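Side-chain contact in putative ABC transporter amino acid-binding protein (Sinorhizobium meliloti, PDB 2Q88), which binds the compatible solute ectoine and probably delivers it to an ABC transporter for uptake as an osmoprotectant: residues 42-45 against 46-49. Sequence-based numbering, arbitrary orientation.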
ATOM      1  N   ALA A  42     -11.602   4.455  -4.332  1.00 24.12           N
ATOM      2  CA  ALA A  42     -12.551   3.429  -3.945  1.00 24.21           C
ATOM      3  C   ALA A  42     -13.897   4.043  -3.601  1.00 24.46           C
ATOM      4  O   ALA A  42     -14.938   3.505  -3.976  1.00 24.30           O
ATOM      5  CB  ALA A  42     -12.017   2.626  -2.763  1.00 24.97           C
ATOM      6  N   ARG A  43     -13.877   5.180  -2.909  1.00 24.15           N
ATOM      7  CA  ARG A  43     -15.125   5.847  -2.536  1.00 24.67           C
ATOM      8  C   ARG A  43     -15.868   6.304  -3.777  1.00 24.03           C
ATOM      9  O   ARG A  43     -17.077   6.144  -3.857  1.00 22.90           O
ATOM     10  CB  ARG A  43     -14.885   7.043  -1.613  1.00 24.36           C
ATOM     11  CG  ARG A  43     -16.177   7.765  -1.215  1.00 25.13           C
ATOM     12  CD  ARG A  43     -15.942   9.096  -0.521  1.00 26.21           C
ATOM     13  NE  ARG A  43     -15.103   8.886   0.649  1.00 30.43           N
ATOM     14  CZ  ARG A  43     -15.544   8.480   1.832  1.00 32.79           C
ATOM     15  NH1 ARG A  43     -16.848   8.248   2.038  1.00 33.27           N
ATOM     16  NH2 ARG A  43     -14.670   8.312   2.823  1.00 33.25           N
ATOM     17  N   GLU A  44     -15.133   6.855  -4.742  1.00 24.46           N
ATOM     18  CA  GLU A  44     -15.741   7.346  -5.980  1.00 24.85           C
ATOM     19  C   GLU A  44     -16.359   6.216  -6.809  1.00 24.53           C
ATOM     20  O   GLU A  44     -17.474   6.353  -7.311  1.00 24.41           O
ATOM     21  CB  GLU A  44     -14.742   8.174  -6.812  1.00 25.44           C
ATOM     22  CG  GLU A  44     -15.353   8.887  -8.019  1.00 27.61           C
ATOM     23  CD  GLU A  44     -16.632   9.675  -7.689  1.00 31.73           C
ATOM     24  OE1 GLU A  44     -17.623   9.545  -8.450  1.00 33.87           O
ATOM     25  OE2 GLU A  44     -16.663  10.423  -6.677  1.00 31.52           O
ATOM     26  N   ILE A  45     -15.648   5.098  -6.947  1.00 23.64           N
ATOM     27  CA  ILE A  45     -16.206   3.960  -7.691  1.00 23.45           C
ATOM     28  C   ILE A  45     -17.455   3.393  -6.994  1.00 23.60           C
ATOM     29  O   ILE A  45     -18.505   3.198  -7.621  1.00 23.13           O
ATOM     30  CB  ILE A  45     -15.135   2.882  -7.927  1.00 23.50           C
ATOM     31  CG1 ILE A  45     -14.121   3.393  -8.967  1.00 22.48           C
ATOM     32  CG2 ILE A  45     -15.786   1.568  -8.409  1.00 23.80           C
ATOM     33  CD1 ILE A  45     -12.851   2.585  -9.106  1.00 22.29           C
ATOM     34  N   PHE A  46     -17.345   3.141  -5.692  1.00 23.99           N
ATOM     35  CA  PHE A  46     -18.489   2.604  -4.957  1.00 24.63           C
ATOM     36  C   PHE A  46     -19.703   3.502  -5.086  1.00 24.93           C
ATOM     37  O   PHE A  46     -20.818   3.011  -5.258  1.00 25.23           O
ATOM     38  CB  PHE A  46     -18.141   2.326  -3.491  1.00 24.47           C
ATOM     39  CG  PHE A  46     -17.486   0.989  -3.273  1.00 25.13           C
ATOM     40  CD1 PHE A  46     -18.155  -0.192  -3.605  1.00 26.43           C
ATOM     41  CD2 PHE A  46     -16.212   0.905  -2.714  1.00 26.58           C
ATOM     42  CE1 PHE A  46     -17.543  -1.451  -3.406  1.00 25.77           C
ATOM     43  CE2 PHE A  46     -15.593  -0.330  -2.514  1.00 26.59           C
ATOM     44  CZ  PHE A  46     -16.258  -1.514  -2.858  1.00 26.45           C
ATOM     45  N   LYS A  47     -19.489   4.813  -5.020  1.00 25.50           N
ATOM     46  CA  LYS A  47     -20.578   5.770  -5.223  1.00 26.54           C
ATOM     47  C   LYS A  47     -21.231   5.557  -6.587  1.00 26.43           C
ATOM     48  O   LYS A  47     -22.464   5.525  -6.699  1.00 26.30           O
ATOM     49  CB  LYS A  47     -20.084   7.213  -5.100  1.00 26.55           C
ATOM     50  CG  LYS A  47     -21.227   8.220  -5.189  1.00 27.93           C
ATOM     51  CD  LYS A  47     -20.777   9.671  -5.167  1.00 28.58           C
ATOM     52  CE  LYS A  47     -21.946  10.577  -5.566  1.00 30.65           C
ATOM     53  NZ  LYS A  47     -21.652  12.021  -5.333  1.00 34.60           N
ATOM     54  N   ARG A  48     -20.395   5.395  -7.614  1.00 25.83           N
ATOM     55  CA  ARG A  48     -20.873   5.196  -8.985  1.00 26.24           C
ATOM     56  C   ARG A  48     -21.633   3.894  -9.124  1.00 25.80           C
ATOM     57  O   ARG A  48     -22.555   3.810  -9.926  1.00 26.07           O
ATOM     58  CB  ARG A  48     -19.703   5.231  -9.968  1.00 26.54           C
ATOM     59  CG  ARG A  48     -19.217   6.641 -10.232  1.00 28.59           C
ATOM     60  CD  ARG A  48     -17.850   6.727 -10.889  1.00 31.34           C
ATOM     61  NE  ARG A  48     -17.359   8.098 -10.819  1.00 36.32           N
ATOM     62  CZ  ARG A  48     -17.424   8.982 -11.808  1.00 37.51           C
ATOM     63  NH1 ARG A  48     -17.941   8.647 -12.983  1.00 39.65           N
ATOM     64  NH2 ARG A  48     -16.953  10.203 -11.623  1.00 37.74           N
ATOM     65  N   LEU A  49     -21.257   2.899  -8.317  1.00 25.09           N
ATOM     66  CA  LEU A  49     -21.952   1.620  -8.263  1.00 25.03           C
ATOM     67  C   LEU A  49     -23.217   1.673  -7.399  1.00 25.04           C
ATOM     68  O   LEU A  49     -23.919   0.673  -7.286  1.00 25.36           O
ATOM     69  CB  LEU A  49     -21.020   0.506  -7.753  1.00 24.84           C
ATOM     70  CG  LEU A  49     -19.801   0.181  -8.616  1.00 25.20           C
ATOM     71  CD1 LEU A  49     -18.878  -0.852  -7.936  1.00 25.32           C
ATOM     72  CD2 LEU A  49     -20.292  -0.312  -9.963  1.00 25.88           C
TER
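An i to i+4 salt bridge between E44 and R48 spans the last turn of helix 37-48, in a solute-binding protein of the periplasmic-binding-protein type. E44 OE1 accepts R48 NE at 2.8 Å through its anti lone pair, and R48 NH2 adds a weak bond to OE1 at 3.3 Å. The carboxylate and guanidinium planes stand 76° apart and OE1 sits off the guanidinium plane; OE1 alone takes both donors, so this is not the coplanar two-oxygen pairing. A bend at chi2 (49°) swings the carboxylate of E44 toward the following turn, where R48 reaches it with a chain extended from CG to NE. In the backbone of the same turn, R48 N donates to E44 O at 3.1 Å, and L49 N to I45 O at 2.9 Å. On the apolar side, I45 and L49 run alongside each other, I45 CG2 meeting L49 CD1 at 4.0 Å; I45 packs on F218 and L225 of helix 212-228, while F46 turns to L9 of helix 5-12 and V54 of strand 53-58. Replacing E44 with an alanine would probably leave the R48 guanidinium without this carboxylate and freer to swing. Since K47 NZ remains 5.4 Å from E44 OE2, any attraction there is probably longer-range, and the direct ionic link across this turn rests on the tilted grip of R48 on a single carboxylate oxygen.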